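Local coordinates for Red carotenoid protein (RCP) (Nostoc sp., PDB 5FCY) that binds a carotenoid within an all-helical fold related to the N-terminal domain of the orange carotenoid protein and probably serves in cyanobacterial photoprotection, at residues 26-30 / 146-150; 31-35 / 106-110; 74-78 / 101-105. All coordinates share one frame; numbering follows the deposited sequence.

Contact 1 of 3, residues 26-30 / 146-150. With BCR (beta-carotene), chain B.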
loop_
_atom_site.group_PDB
_atom_site.type_symbol
_atom_site.label_atom_id
_atom_site.label_comp_id
_atom_site.label_asym_id
_atom_site.label_seq_id
_atom_site.Cartn_x
_atom_site.Cartn_y
_atom_site.Cartn_z
ATOM N N GLN A 26 -1.139 8.050 -4.079
ATOM C CA GLN A 26 -0.798 7.278 -2.888
ATOM C C GLN A 26 -0.129 5.965 -3.268
ATOM O O GLN A 26 0.903 5.590 -2.699
ATOM C CB GLN A 26 -2.053 7.012 -2.054
ATOM C CG GLN A 26 -2.635 8.241 -1.368
ATOM C CD GLN A 26 -3.743 7.903 -0.381
ATOM O OE1 GLN A 26 -3.573 7.057 0.496
ATOM N NE2 GLN A 26 -4.884 8.566 -0.525
ATOM N N LEU A 27 -0.714 5.246 -4.227
ATOM C CA LEU A 27 -0.146 3.971 -4.648
ATOM C C LEU A 27 1.236 4.162 -5.256
ATOM O O LEU A 27 2.121 3.315 -5.084
ATOM C CB LEU A 27 -1.087 3.290 -5.642
ATOM C CG LEU A 27 -2.337 2.655 -5.031
ATOM C CD1 LEU A 27 -3.420 2.468 -6.082
ATOM C CD2 LEU A 27 -1.985 1.323 -4.383
ATOM N N ALA A 28 1.444 5.272 -5.967
ATOM C CA ALA A 28 2.753 5.541 -6.553
ATOM C C ALA A 28 3.800 5.747 -5.467
ATOM O O ALA A 28 4.896 5.180 -5.528
ATOM C CB ALA A 28 2.679 6.764 -7.468
ATOM N N LEU A 29 3.475 6.561 -4.461
ATOM C CA LEU A 29 4.400 6.776 -3.354
ATOM C C LEU A 29 4.749 5.459 -2.673
ATOM O O LEU A 29 5.920 5.179 -2.394
ATOM C CB LEU A 29 3.789 7.756 -2.354
ATOM C CG LEU A 29 4.638 8.092 -1.130
ATOM C CD1 LEU A 29 5.923 8.779 -1.543
ATOM C CD2 LEU A 29 3.848 8.964 -0.174
ATOM N N PHE A 30 3.737 4.632 -2.403
ATOM C CA PHE A 30 3.973 3.346 -1.752
ATOM C C PHE A 30 4.888 2.466 -2.597
ATOM O O PHE A 30 5.727 1.736 -2.061
ATOM C CB PHE A 30 2.631 2.647 -1.502
ATOM C CG PHE A 30 2.583 1.774 -0.265
ATOM C CD1 PHE A 30 3.527 1.873 0.743
ATOM C CD2 PHE A 30 1.562 0.850 -0.117
ATOM C CE1 PHE A 30 3.447 1.071 1.868
ATOM C CE2 PHE A 30 1.484 0.045 1.000
ATOM C CZ PHE A 30 2.429 0.154 1.992
ATOM N N PHE A 146 4.329 2.562 7.987
ATOM C CA PHE A 146 3.602 1.742 7.023
ATOM C C PHE A 146 2.429 1.026 7.679
ATOM O O PHE A 146 1.334 0.963 7.107
ATOM C CB PHE A 146 4.548 0.729 6.377
ATOM C CG PHE A 146 5.751 1.351 5.718
ATOM C CD1 PHE A 146 5.673 2.604 5.136
ATOM C CD2 PHE A 146 6.962 0.679 5.687
ATOM C CE1 PHE A 146 6.777 3.174 4.534
ATOM C CE2 PHE A 146 8.069 1.244 5.084
ATOM C CZ PHE A 146 7.977 2.492 4.510
ATOM N N ARG A 147 2.638 0.478 8.878
ATOM C CA ARG A 147 1.557 -0.213 9.572
ATOM C C ARG A 147 0.374 0.715 9.813
ATOM O O ARG A 147 -0.780 0.326 9.607
ATOM C CB ARG A 147 2.065 -0.785 10.894
ATOM C CG ARG A 147 3.039 -1.940 10.731
ATOM C CD ARG A 147 3.534 -2.467 12.072
ATOM N NE ARG A 147 2.432 -2.878 12.942
ATOM C CZ ARG A 147 1.871 -2.111 13.876
ATOM N NH1 ARG A 147 2.301 -0.872 14.087
ATOM N NH2 ARG A 147 0.871 -2.588 14.608
ATOM N N ASP A 148 0.639 1.949 10.248
ATOM C CA ASP A 148 -0.450 2.886 10.510
ATOM C C ASP A 148 -1.103 3.363 9.220
ATOM O O ASP A 148 -2.294 3.691 9.216
ATOM C CB ASP A 148 0.063 4.083 11.311
ATOM C CG ASP A 148 0.708 3.678 12.620
ATOM O OD1 ASP A 148 0.317 2.635 13.189
ATOM O OD2 ASP A 148 1.610 4.405 13.082
ATOM N N TYR A 149 -0.348 3.413 8.123
ATOM C CA TYR A 149 -0.909 3.860 6.853
ATOM C C TYR A 149 -1.879 2.827 6.284
ATOM O O TYR A 149 -2.980 3.176 5.843
ATOM C CB TYR A 149 0.220 4.160 5.863
ATOM C CG TYR A 149 -0.239 4.363 4.439
ATOM C CD1 TYR A 149 -1.167 5.343 4.118
ATOM C CD2 TYR A 149 0.267 3.581 3.411
ATOM C CE1 TYR A 149 -1.586 5.529 2.819
ATOM C CE2 TYR A 149 -0.146 3.761 2.109
ATOM C CZ TYR A 149 -1.072 4.737 1.819
ATOM O OH TYR A 149 -1.491 4.926 0.524
ATOM N N VAL A 150 -1.494 1.548 6.299
ATOM C CA VAL A 150 -2.349 0.503 5.743
ATOM C C VAL A 150 -3.382 -0.013 6.741
ATOM O O VAL A 150 -4.377 -0.625 6.326
ATOM C CB VAL A 150 -1.510 -0.682 5.226
ATOM C CG1 VAL A 150 -0.484 -0.206 4.210
ATOM C CG2 VAL A 150 -0.832 -1.426 6.377
HETATM C C1 BCR B . -1.792 2.650 -12.219
HETATM C C2 BCR B . -1.564 3.730 -13.274
HETATM C C3 BCR B . -1.701 5.154 -12.746
HETATM C C4 BCR B . -1.234 5.263 -11.300
HETATM C C5 BCR B . -0.363 4.085 -10.943
HETATM C C6 BCR B . -0.894 2.865 -11.017
HETATM C C7 BCR B . -0.663 1.752 -10.038
HETATM C C8 BCR B . 0.096 1.798 -8.923
HETATM C C9 BCR B . 0.243 0.616 -8.020
HETATM C C10 BCR B . 1.063 0.710 -6.941
HETATM C C11 BCR B . 1.301 -0.366 -5.961
HETATM C C33 BCR B . 1.065 4.332 -10.588
HETATM C C31 BCR B . -1.543 1.300 -12.891
HETATM C C32 BCR B . -3.235 2.749 -11.755
HETATM C C34 BCR B . -0.526 -0.635 -8.354
HETATM C C12 BCR B . 2.119 -0.158 -4.916
HETATM C C13 BCR B . 2.393 -1.197 -3.889
HETATM C C14 BCR B . 3.242 -0.903 -2.867
HETATM C C15 BCR B . 3.601 -1.825 -1.780
HETATM C C16 BCR B . 4.462 -1.475 -0.812
HETATM C C17 BCR B . 4.786 -2.439 0.251
HETATM C C18 BCR B . 5.643 -2.196 1.263
HETATM C C19 BCR B . 5.845 -3.279 2.262
HETATM C C20 BCR B . 6.601 -3.158 3.361
HETATM C C21 BCR B . 6.728 -4.290 4.292
HETATM C C22 BCR B . 7.497 -4.248 5.397
HETATM C C23 BCR B . 7.565 -5.472 6.246
HETATM C C24 BCR B . 8.379 -5.587 7.303
HETATM C C25 BCR B . 8.471 -6.811 8.151
HETATM C C26 BCR B . 7.802 -7.939 7.904
HETATM C C27 BCR B . 6.861 -8.467 8.961
HETATM C C28 BCR B . 7.335 -7.997 10.331
HETATM C C29 BCR B . 8.854 -7.874 10.377
HETATM C C30 BCR B . 9.367 -6.842 9.372
HETATM C C35 BCR B . 1.699 -2.523 -4.031
HETATM C C36 BCR B . 6.345 -0.868 1.339
HETATM C C37 BCR B . 8.258 -2.985 5.689
HETATM C C38 BCR B . 8.039 -8.741 6.648
HETATM C C39 BCR B . 10.769 -7.213 8.910
HETATM C C40 BCR B . 9.416 -5.486 10.066
#

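Contact 2 of 3, residues 31-35 / 106-110. With BCR (beta-carotene), chain B.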
loop_
_atom_site.group_PDB
_atom_site.type_symbol
_atom_site.label_atom_id
_atom_site.label_comp_id
_atom_site.label_asym_id
_atom_site.label_seq_id
_atom_site.Cartn_x
_atom_site.Cartn_y
_atom_site.Cartn_z
ATOM N N TRP A 31 4.740 2.527 -3.924
ATOM C CA TRP A 31 5.543 1.688 -4.808
ATOM C C TRP A 31 7.004 2.118 -4.818
ATOM O O TRP A 31 7.906 1.274 -4.764
ATOM C CB TRP A 31 4.974 1.725 -6.226
ATOM C CG TRP A 31 5.917 1.198 -7.259
ATOM C CD1 TRP A 31 6.682 1.931 -8.118
ATOM C CD2 TRP A 31 6.203 -0.177 -7.538
ATOM N NE1 TRP A 31 7.424 1.098 -8.918
ATOM C CE2 TRP A 31 7.149 -0.202 -8.582
ATOM C CE3 TRP A 31 5.751 -1.388 -7.009
ATOM C CZ2 TRP A 31 7.650 -1.390 -9.107
ATOM C CZ3 TRP A 31 6.249 -2.568 -7.530
ATOM C CH2 TRP A 31 7.188 -2.560 -8.569
ATOM N N PHE A 32 7.262 3.425 -4.897
ATOM C CA PHE A 32 8.642 3.894 -4.937
ATOM C C PHE A 32 9.349 3.635 -3.615
ATOM O O PHE A 32 10.525 3.253 -3.602
ATOM C CB PHE A 32 8.684 5.376 -5.298
ATOM C CG PHE A 32 8.426 5.644 -6.752
ATOM C CD1 PHE A 32 9.377 5.322 -7.706
ATOM C CD2 PHE A 32 7.236 6.211 -7.166
ATOM C CE1 PHE A 32 9.145 5.562 -9.043
ATOM C CE2 PHE A 32 6.998 6.455 -8.504
ATOM C CZ PHE A 32 7.953 6.131 -9.443
ATOM N N ILE A 33 8.650 3.829 -2.494
ATOM C CA ILE A 33 9.204 3.446 -1.196
ATOM C C ILE A 33 9.643 1.989 -1.224
ATOM O O ILE A 33 10.715 1.636 -0.720
ATOM C CB ILE A 33 8.175 3.702 -0.078
ATOM C CG1 ILE A 33 7.893 5.199 0.058
ATOM C CG2 ILE A 33 8.677 3.146 1.251
ATOM C CD1 ILE A 33 6.710 5.531 0.955
ATOM N N TYR A 34 8.819 1.118 -1.812
ATOM C CA TYR A 34 9.167 -0.297 -1.891
ATOM C C TYR A 34 10.460 -0.519 -2.667
ATOM O O TYR A 34 11.194 -1.472 -2.385
ATOM C CB TYR A 34 8.020 -1.080 -2.532
ATOM C CG TYR A 34 8.433 -2.403 -3.136
ATOM C CD1 TYR A 34 8.616 -3.526 -2.341
ATOM C CD2 TYR A 34 8.630 -2.530 -4.506
ATOM C CE1 TYR A 34 8.991 -4.739 -2.893
ATOM C CE2 TYR A 34 9.003 -3.738 -5.067
ATOM C CZ TYR A 34 9.181 -4.838 -4.257
ATOM O OH TYR A 34 9.553 -6.039 -4.817
ATOM N N LYS A 35 10.758 0.343 -3.643
ATOM C CA LYS A 35 11.994 0.208 -4.403
ATOM C C LYS A 35 13.202 0.766 -3.660
ATOM O O LYS A 35 14.337 0.429 -4.014
ATOM C CB LYS A 35 11.858 0.897 -5.765
ATOM C CG LYS A 35 10.745 0.331 -6.650
ATOM C CD LYS A 35 10.978 -1.129 -7.042
ATOM C CE LYS A 35 11.795 -1.258 -8.319
ATOM N NZ LYS A 35 12.065 -2.687 -8.649
ATOM N N SER A 106 3.571 -5.955 -3.877
ATOM C CA SER A 106 4.745 -5.381 -4.525
ATOM C C SER A 106 5.620 -6.469 -5.137
ATOM O O SER A 106 6.134 -6.304 -6.249
ATOM C CB SER A 106 5.540 -4.543 -3.523
ATOM O OG SER A 106 5.844 -5.287 -2.357
ATOM N N GLN A 107 5.799 -7.587 -4.432
ATOM C CA GLN A 107 6.525 -8.712 -5.013
ATOM C C GLN A 107 5.804 -9.241 -6.247
ATOM O O GLN A 107 6.421 -9.466 -7.293
ATOM C CB GLN A 107 6.701 -9.821 -3.978
ATOM C CG GLN A 107 7.966 -9.703 -3.154
ATOM C CD GLN A 107 8.257 -10.964 -2.370
ATOM O OE1 GLN A 107 7.464 -11.906 -2.371
ATOM N NE2 GLN A 107 9.403 -10.994 -1.703
ATOM N N GLY A 108 4.489 -9.444 -6.140
ATOM C CA GLY A 108 3.711 -9.901 -7.277
ATOM C C GLY A 108 3.770 -8.969 -8.469
ATOM O O GLY A 108 3.444 -9.384 -9.586
ATOM N N MET A 109 4.176 -7.716 -8.259
ATOM C CA MET A 109 4.326 -6.761 -9.350
ATOM C C MET A 109 5.699 -6.855 -10.006
ATOM O O MET A 109 5.804 -6.755 -11.233
ATOM C CB MET A 109 4.085 -5.338 -8.836
ATOM C CG MET A 109 2.627 -5.049 -8.492
ATOM S SD MET A 109 2.363 -3.453 -7.697
ATOM C CE MET A 109 2.682 -2.333 -9.057
ATOM N N ASP A 110 6.759 -7.044 -9.215
ATOM C CA ASP A 110 8.080 -7.268 -9.792
ATOM C C ASP A 110 8.131 -8.577 -10.568
ATOM O O ASP A 110 8.869 -8.685 -11.553
ATOM C CB ASP A 110 9.148 -7.269 -8.697
ATOM C CG ASP A 110 9.679 -5.880 -8.393
ATOM O OD1 ASP A 110 9.691 -5.028 -9.306
ATOM O OD2 ASP A 110 10.095 -5.645 -7.240
HETATM C C1 BCR B . -1.792 2.650 -12.219
HETATM C C2 BCR B . -1.564 3.730 -13.274
HETATM C C3 BCR B . -1.701 5.154 -12.746
HETATM C C4 BCR B . -1.234 5.263 -11.300
HETATM C C5 BCR B . -0.363 4.085 -10.943
HETATM C C6 BCR B . -0.894 2.865 -11.017
HETATM C C7 BCR B . -0.663 1.752 -10.038
HETATM C C8 BCR B . 0.096 1.798 -8.923
HETATM C C9 BCR B . 0.243 0.616 -8.020
HETATM C C10 BCR B . 1.063 0.710 -6.941
HETATM C C11 BCR B . 1.301 -0.366 -5.961
HETATM C C33 BCR B . 1.065 4.332 -10.588
HETATM C C31 BCR B . -1.543 1.300 -12.891
HETATM C C32 BCR B . -3.235 2.749 -11.755
HETATM C C34 BCR B . -0.526 -0.635 -8.354
HETATM C C12 BCR B . 2.119 -0.158 -4.916
HETATM C C13 BCR B . 2.393 -1.197 -3.889
HETATM C C14 BCR B . 3.242 -0.903 -2.867
HETATM C C15 BCR B . 3.601 -1.825 -1.780
HETATM C C16 BCR B . 4.462 -1.475 -0.812
HETATM C C17 BCR B . 4.786 -2.439 0.251
HETATM C C18 BCR B . 5.643 -2.196 1.263
HETATM C C19 BCR B . 5.845 -3.279 2.262
HETATM C C20 BCR B . 6.601 -3.158 3.361
HETATM C C21 BCR B . 6.728 -4.290 4.292
HETATM C C22 BCR B . 7.497 -4.248 5.397
HETATM C C23 BCR B . 7.565 -5.472 6.246
HETATM C C24 BCR B . 8.379 -5.587 7.303
HETATM C C25 BCR B . 8.471 -6.811 8.151
HETATM C C26 BCR B . 7.802 -7.939 7.904
HETATM C C27 BCR B . 6.861 -8.467 8.961
HETATM C C28 BCR B . 7.335 -7.997 10.331
HETATM C C29 BCR B . 8.854 -7.874 10.377
HETATM C C30 BCR B . 9.367 -6.842 9.372
HETATM C C35 BCR B . 1.699 -2.523 -4.031
HETATM C C36 BCR B . 6.345 -0.868 1.339
HETATM C C37 BCR B . 8.258 -2.985 5.689
HETATM C C38 BCR B . 8.039 -8.741 6.648
HETATM C C39 BCR B . 10.769 -7.213 8.910
HETATM C C40 BCR B . 9.416 -5.486 10.066
#

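Contact 3 of 3, residues 74-78 / 101-105. With BCR (beta-carotene), chain B.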
loop_
_atom_site.group_PDB
_atom_site.type_symbol
_atom_site.label_atom_id
_atom_site.label_comp_id
_atom_site.label_asym_id
_atom_site.label_seq_id
_atom_site.Cartn_x
_atom_site.Cartn_y
_atom_site.Cartn_z
ATOM N N LEU A 74 -9.157 -3.054 -6.718
ATOM C CA LEU A 74 -9.144 -3.466 -5.318
ATOM C C LEU A 74 -8.247 -2.553 -4.491
ATOM O O LEU A 74 -8.665 -2.027 -3.454
ATOM C CB LEU A 74 -8.680 -4.916 -5.195
ATOM C CG LEU A 74 -8.537 -5.414 -3.753
ATOM C CD1 LEU A 74 -9.900 -5.568 -3.095
ATOM C CD2 LEU A 74 -7.765 -6.713 -3.713
ATOM N N GLN A 75 -7.000 -2.368 -4.930
ATOM C CA GLN A 75 -6.069 -1.537 -4.174
ATOM C C GLN A 75 -6.618 -0.128 -3.994
ATOM O O GLN A 75 -6.526 0.449 -2.907
ATOM C CB GLN A 75 -4.711 -1.507 -4.874
ATOM C CG GLN A 75 -4.096 -2.880 -5.066
ATOM C CD GLN A 75 -2.772 -2.828 -5.801
ATOM O OE1 GLN A 75 -1.793 -2.267 -5.308
ATOM N NE2 GLN A 75 -2.738 -3.413 -6.993
ATOM N N ARG A 76 -7.200 0.440 -5.052
ATOM C CA ARG A 76 -7.906 1.711 -4.922
ATOM C C ARG A 76 -9.038 1.602 -3.909
ATOM O O ARG A 76 -9.188 2.457 -3.030
ATOM C CB ARG A 76 -8.455 2.145 -6.278
ATOM C CG ARG A 76 -7.408 2.349 -7.353
ATOM C CD ARG A 76 -8.066 2.526 -8.709
ATOM N NE ARG A 76 -7.240 3.294 -9.635
ATOM C CZ ARG A 76 -7.608 3.615 -10.870
ATOM N NH1 ARG A 76 -8.790 3.234 -11.333
ATOM N NH2 ARG A 76 -6.796 4.317 -11.645
ATOM N N ASP A 77 -9.855 0.551 -4.027
ATOM C CA ASP A 77 -10.983 0.372 -3.121
ATOM C C ASP A 77 -10.529 0.209 -1.675
ATOM O O ASP A 77 -11.260 0.583 -0.752
ATOM C CB ASP A 77 -11.812 -0.837 -3.556
ATOM C CG ASP A 77 -12.630 -0.568 -4.808
ATOM O OD1 ASP A 77 -12.925 0.612 -5.096
ATOM O OD2 ASP A 77 -12.985 -1.541 -5.505
ATOM N N LEU A 78 -9.335 -0.346 -1.452
ATOM C CA LEU A 78 -8.827 -0.457 -0.088
ATOM C C LEU A 78 -8.455 0.910 0.469
ATOM O O LEU A 78 -8.692 1.191 1.650
ATOM C CB LEU A 78 -7.621 -1.396 -0.043
ATOM C CG LEU A 78 -7.853 -2.861 -0.425
ATOM C CD1 LEU A 78 -6.578 -3.661 -0.215
ATOM C CD2 LEU A 78 -9.006 -3.474 0.352
ATOM N N PHE A 101 0.399 -8.302 3.375
ATOM C CA PHE A 101 -0.387 -8.347 2.147
ATOM C C PHE A 101 0.102 -7.309 1.146
ATOM O O PHE A 101 0.286 -7.609 -0.039
ATOM C CB PHE A 101 -1.863 -8.127 2.471
ATOM C CG PHE A 101 -2.709 -7.834 1.266
ATOM C CD1 PHE A 101 -3.073 -8.848 0.396
ATOM C CD2 PHE A 101 -3.147 -6.546 1.006
ATOM C CE1 PHE A 101 -3.853 -8.582 -0.713
ATOM C CE2 PHE A 101 -3.929 -6.275 -0.100
ATOM C CZ PHE A 101 -4.282 -7.295 -0.962
ATOM N N TRP A 102 0.317 -6.076 1.604
ATOM C CA TRP A 102 0.792 -5.036 0.701
ATOM C C TRP A 102 2.200 -5.331 0.199
ATOM O O TRP A 102 2.562 -4.904 -0.902
ATOM C CB TRP A 102 0.735 -3.673 1.391
ATOM C CG TRP A 102 -0.617 -3.047 1.315
ATOM C CD1 TRP A 102 -1.557 -3.002 2.300
ATOM C CD2 TRP A 102 -1.190 -2.384 0.181
ATOM N NE1 TRP A 102 -2.681 -2.347 1.854
ATOM C CE2 TRP A 102 -2.480 -1.958 0.556
ATOM C CE3 TRP A 102 -0.737 -2.107 -1.111
ATOM C CZ2 TRP A 102 -3.321 -1.273 -0.315
ATOM C CZ3 TRP A 102 -1.573 -1.424 -1.977
ATOM C CH2 TRP A 102 -2.850 -1.015 -1.575
ATOM N N TYR A 103 3.003 -6.056 0.978
ATOM C CA TYR A 103 4.320 -6.464 0.499
ATOM C C TYR A 103 4.200 -7.482 -0.631
ATOM O O TYR A 103 4.843 -7.341 -1.677
ATOM C CB TYR A 103 5.148 -7.044 1.645
ATOM C CG TYR A 103 6.514 -7.511 1.202
ATOM C CD1 TYR A 103 7.508 -6.598 0.882
ATOM C CD2 TYR A 103 6.805 -8.863 1.092
ATOM C CE1 TYR A 103 8.761 -7.017 0.469
ATOM C CE2 TYR A 103 8.053 -9.293 0.680
ATOM C CZ TYR A 103 9.028 -8.366 0.370
ATOM O OH TYR A 103 10.276 -8.784 -0.040
ATOM N N LEU A 104 3.383 -8.520 -0.433
ATOM C CA LEU A 104 3.207 -9.536 -1.466
ATOM C C LEU A 104 2.657 -8.938 -2.754
ATOM O O LEU A 104 2.920 -9.463 -3.841
ATOM C CB LEU A 104 2.283 -10.643 -0.963
ATOM C CG LEU A 104 2.722 -11.358 0.317
ATOM C CD1 LEU A 104 1.750 -12.473 0.647
ATOM C CD2 LEU A 104 4.138 -11.901 0.192
ATOM N N LEU A 105 1.882 -7.854 -2.656
ATOM C CA LEU A 105 1.447 -7.153 -3.859
ATOM C C LEU A 105 2.635 -6.566 -4.604
ATOM O O LEU A 105 2.713 -6.658 -5.833
ATOM C CB LEU A 105 0.454 -6.048 -3.503
ATOM C CG LEU A 105 -0.914 -6.451 -2.956
ATOM C CD1 LEU A 105 -1.723 -5.202 -2.653
ATOM C CD2 LEU A 105 -1.663 -7.350 -3.927
HETATM C C1 BCR B . -1.792 2.650 -12.219
HETATM C C2 BCR B . -1.564 3.730 -13.274
HETATM C C3 BCR B . -1.701 5.154 -12.746
HETATM C C4 BCR B . -1.234 5.263 -11.300
HETATM C C5 BCR B . -0.363 4.085 -10.943
HETATM C C6 BCR B . -0.894 2.865 -11.017
HETATM C C7 BCR B . -0.663 1.752 -10.038
HETATM C C8 BCR B . 0.096 1.798 -8.923
HETATM C C9 BCR B . 0.243 0.616 -8.020
HETATM C C10 BCR B . 1.063 0.710 -6.941
HETATM C C11 BCR B . 1.301 -0.366 -5.961
HETATM C C33 BCR B . 1.065 4.332 -10.588
HETATM C C31 BCR B . -1.543 1.300 -12.891
HETATM C C32 BCR B . -3.235 2.749 -11.755
HETATM C C34 BCR B . -0.526 -0.635 -8.354
HETATM C C12 BCR B . 2.119 -0.158 -4.916
HETATM C C13 BCR B . 2.393 -1.197 -3.889
HETATM C C14 BCR B . 3.242 -0.903 -2.867
HETATM C C15 BCR B . 3.601 -1.825 -1.780
HETATM C C16 BCR B . 4.462 -1.475 -0.812
HETATM C C17 BCR B . 4.786 -2.439 0.251
HETATM C C18 BCR B . 5.643 -2.196 1.263
HETATM C C19 BCR B . 5.845 -3.279 2.262
HETATM C C20 BCR B . 6.601 -3.158 3.361
HETATM C C21 BCR B . 6.728 -4.290 4.292
HETATM C C22 BCR B . 7.497 -4.248 5.397
HETATM C C23 BCR B . 7.565 -5.472 6.246
HETATM C C24 BCR B . 8.379 -5.587 7.303
HETATM C C25 BCR B . 8.471 -6.811 8.151
HETATM C C26 BCR B . 7.802 -7.939 7.904
HETATM C C27 BCR B . 6.861 -8.467 8.961
HETATM C C28 BCR B . 7.335 -7.997 10.331
HETATM C C29 BCR B . 8.854 -7.874 10.377
HETATM C C30 BCR B . 9.367 -6.842 9.372
HETATM C C35 BCR B . 1.699 -2.523 -4.031
HETATM C C36 BCR B . 6.345 -0.868 1.339
HETATM C C37 BCR B . 8.258 -2.985 5.689
HETATM C C38 BCR B . 8.039 -8.741 6.648
HETATM C C39 BCR B . 10.769 -7.213 8.910
HETATM C C40 BCR B . 9.416 -5.486 10.066
#

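Contact 1 of 3, residues 26-30 / 146-150
F30 reaches from helix 23-35 between beta-carotene and the Y149 ring on helix 139-150. F30 CB already touches the polyene, 3.9 Å from BCR C14, and CD2 lies over the same part of the chain. The ring then lies with one face on the carotenoid, BCR C16 sitting 3.5 Å above its plane and over its centre. On the opposite face CE2 of Y149, carried across with CG opposite its backbone N (chi1 168°), comes edge-on, the two planes being 89° apart and the centroids 5.3 Å, a T-shaped pair. Further out, F30 CE1 meets the methyl BCR C36 and has F146 CD1 at the ring edge, while the tip, F30 CZ, packs on V150 CG1 at 3.7 Å. This is one wall of the carotenoid pocket in the all-helical N-terminal fold of the orange carotenoid protein family, where the two helix segments run nearly antiparallel. An alanine here is likely to open a gap between Y149 and the polyene, leaving the tyrosine ring edge without the aromatic face it meets. Y149 OH donates to Q26 OE1 at 3.0 Å, tilted 16° from the carbonyl plane; Q26 NE2 is bonded to L21 O, and W18 stacks on Y149.

Contact 2 of 3, residues 31-35 / 106-110
The carboxylate of D110, on the outer, exposed side of the contact, takes a bond at each oxygen from helix 23-35. Y34 OH donates to D110 OD2 at 2.5 Å, arriving on the anti side and 24° out of the carboxylate plane, and OD2 in turn lies at the edge of the tyrosine ring. The other oxygen, D110 OD1, is in a salt bridge with K35 NZ at 3.4 Å, the hydrogen bond within it being weak; the lysine bends at its second and third torsions to bring the ammonium over. OD1 also sits at the edge of the W31 indole, near CH2.

Deeper in, the Y34 ring presents a face to S106: the CB of that serine stands over the ring centre in a CH-pi contact, 3.4 Å from the Y34 centroid and 10° off its normal. The S106 hydroxyl is bonded to Y103 O, a backbone carbonyl of its own helix, which fixes its rotation beside the tyrosine. M109 makes an oblique Met-aromatic contact with W31, its SD 4.8 Å from the centroid of the six-membered ring, while M109 CB packs on W31 CZ3. Below these polar groups lies the beta-carotene pocket, where M109 SD touches BCR C11 at 3.7 Å, W31 CB meets C12, S106 CB meets C15 and Y34 CB meets C16.

The two helix segments cross at 79°, with F117 from a loop stacked on the W31 ring and helix 125-136 touching I33.

Contact 3 of 3, residues 74-78 / 101-105
Helices 68-79 and 95-110 face each other in the all-helical carotenoid-binding fold across 13.2 Å between segment axes, their long side chains spanning the gap; the segments run close to antiparallel, 150° between their directions, with the beta-carotene lying along one side of the pair. The W102 indole carries much of the contact. Its CG is anti to the carbonyl carbon (chi1 -84°), which lays the ring toward helix 68-79, where the outer carbons meet Q75 and L78. Q75 crosses the indole obliquely, with the amide 60° from the ring plane: OE1 comes to 3.4 Å from W102 CZ3, and the methylene CB touches W102 CH2. The L78 methyl CD1 serves two aromatic neighbours, packing on F101 CE2 at 3.7 Å and, sliding alongside the indole, on W102 CZ2 at 4.0 Å. L105 covers part of one indole face with its CD1, 3.6 Å above the plane and toward the rim, and the same methyl touches the Q75 amide.

The carotenoid methyls join in. BCR C35 lies in the plane of the indole at its edge, 3.8 Å from W102 CE3, and BCR C34 rests against the Q75 amide, 3.7 Å from its OE1. R76 NH2 approaches the ring methyl BCR C32 and is salt-bridged to D24.

Two polar nitrogens here have partners in neighbouring parts of the chain: W102 NE1 bonds to Y90 OH, and Q75 NE2 weakly to Q71 O. The contact itself rests mainly on hydrocarbon and aromatic surfaces, with one amide oxygen, Q75 OE1, against the indole, an environment suited to an apolar polyene, while the Y90 bond at the indole nitrogen probably helps fix the orientation in which W102 meets the carotenoid.

The three contacts line overlapping parts of one carotenoid pocket, their centres 10 to 12 Å apart. Along the chain they are nested: 74-78/101-105 falls inside the loop closed by 31-35/106-110, which falls inside that closed by 26-30/146-150. Helix 23-35 supplies a segment to contacts 1 and 2, helix 95-110 to contacts 2 and 3, while helices 139-150 and 68-79 each enter one. The contacts also touch directly: W102 of contact 3 packs against L27, F30 and V150 of contact 1, and I33 of contact 2 meets F146. Parts distant in sequence are thereby gathered round a single beta-carotene within a fold of the orange carotenoid protein N-terminal family.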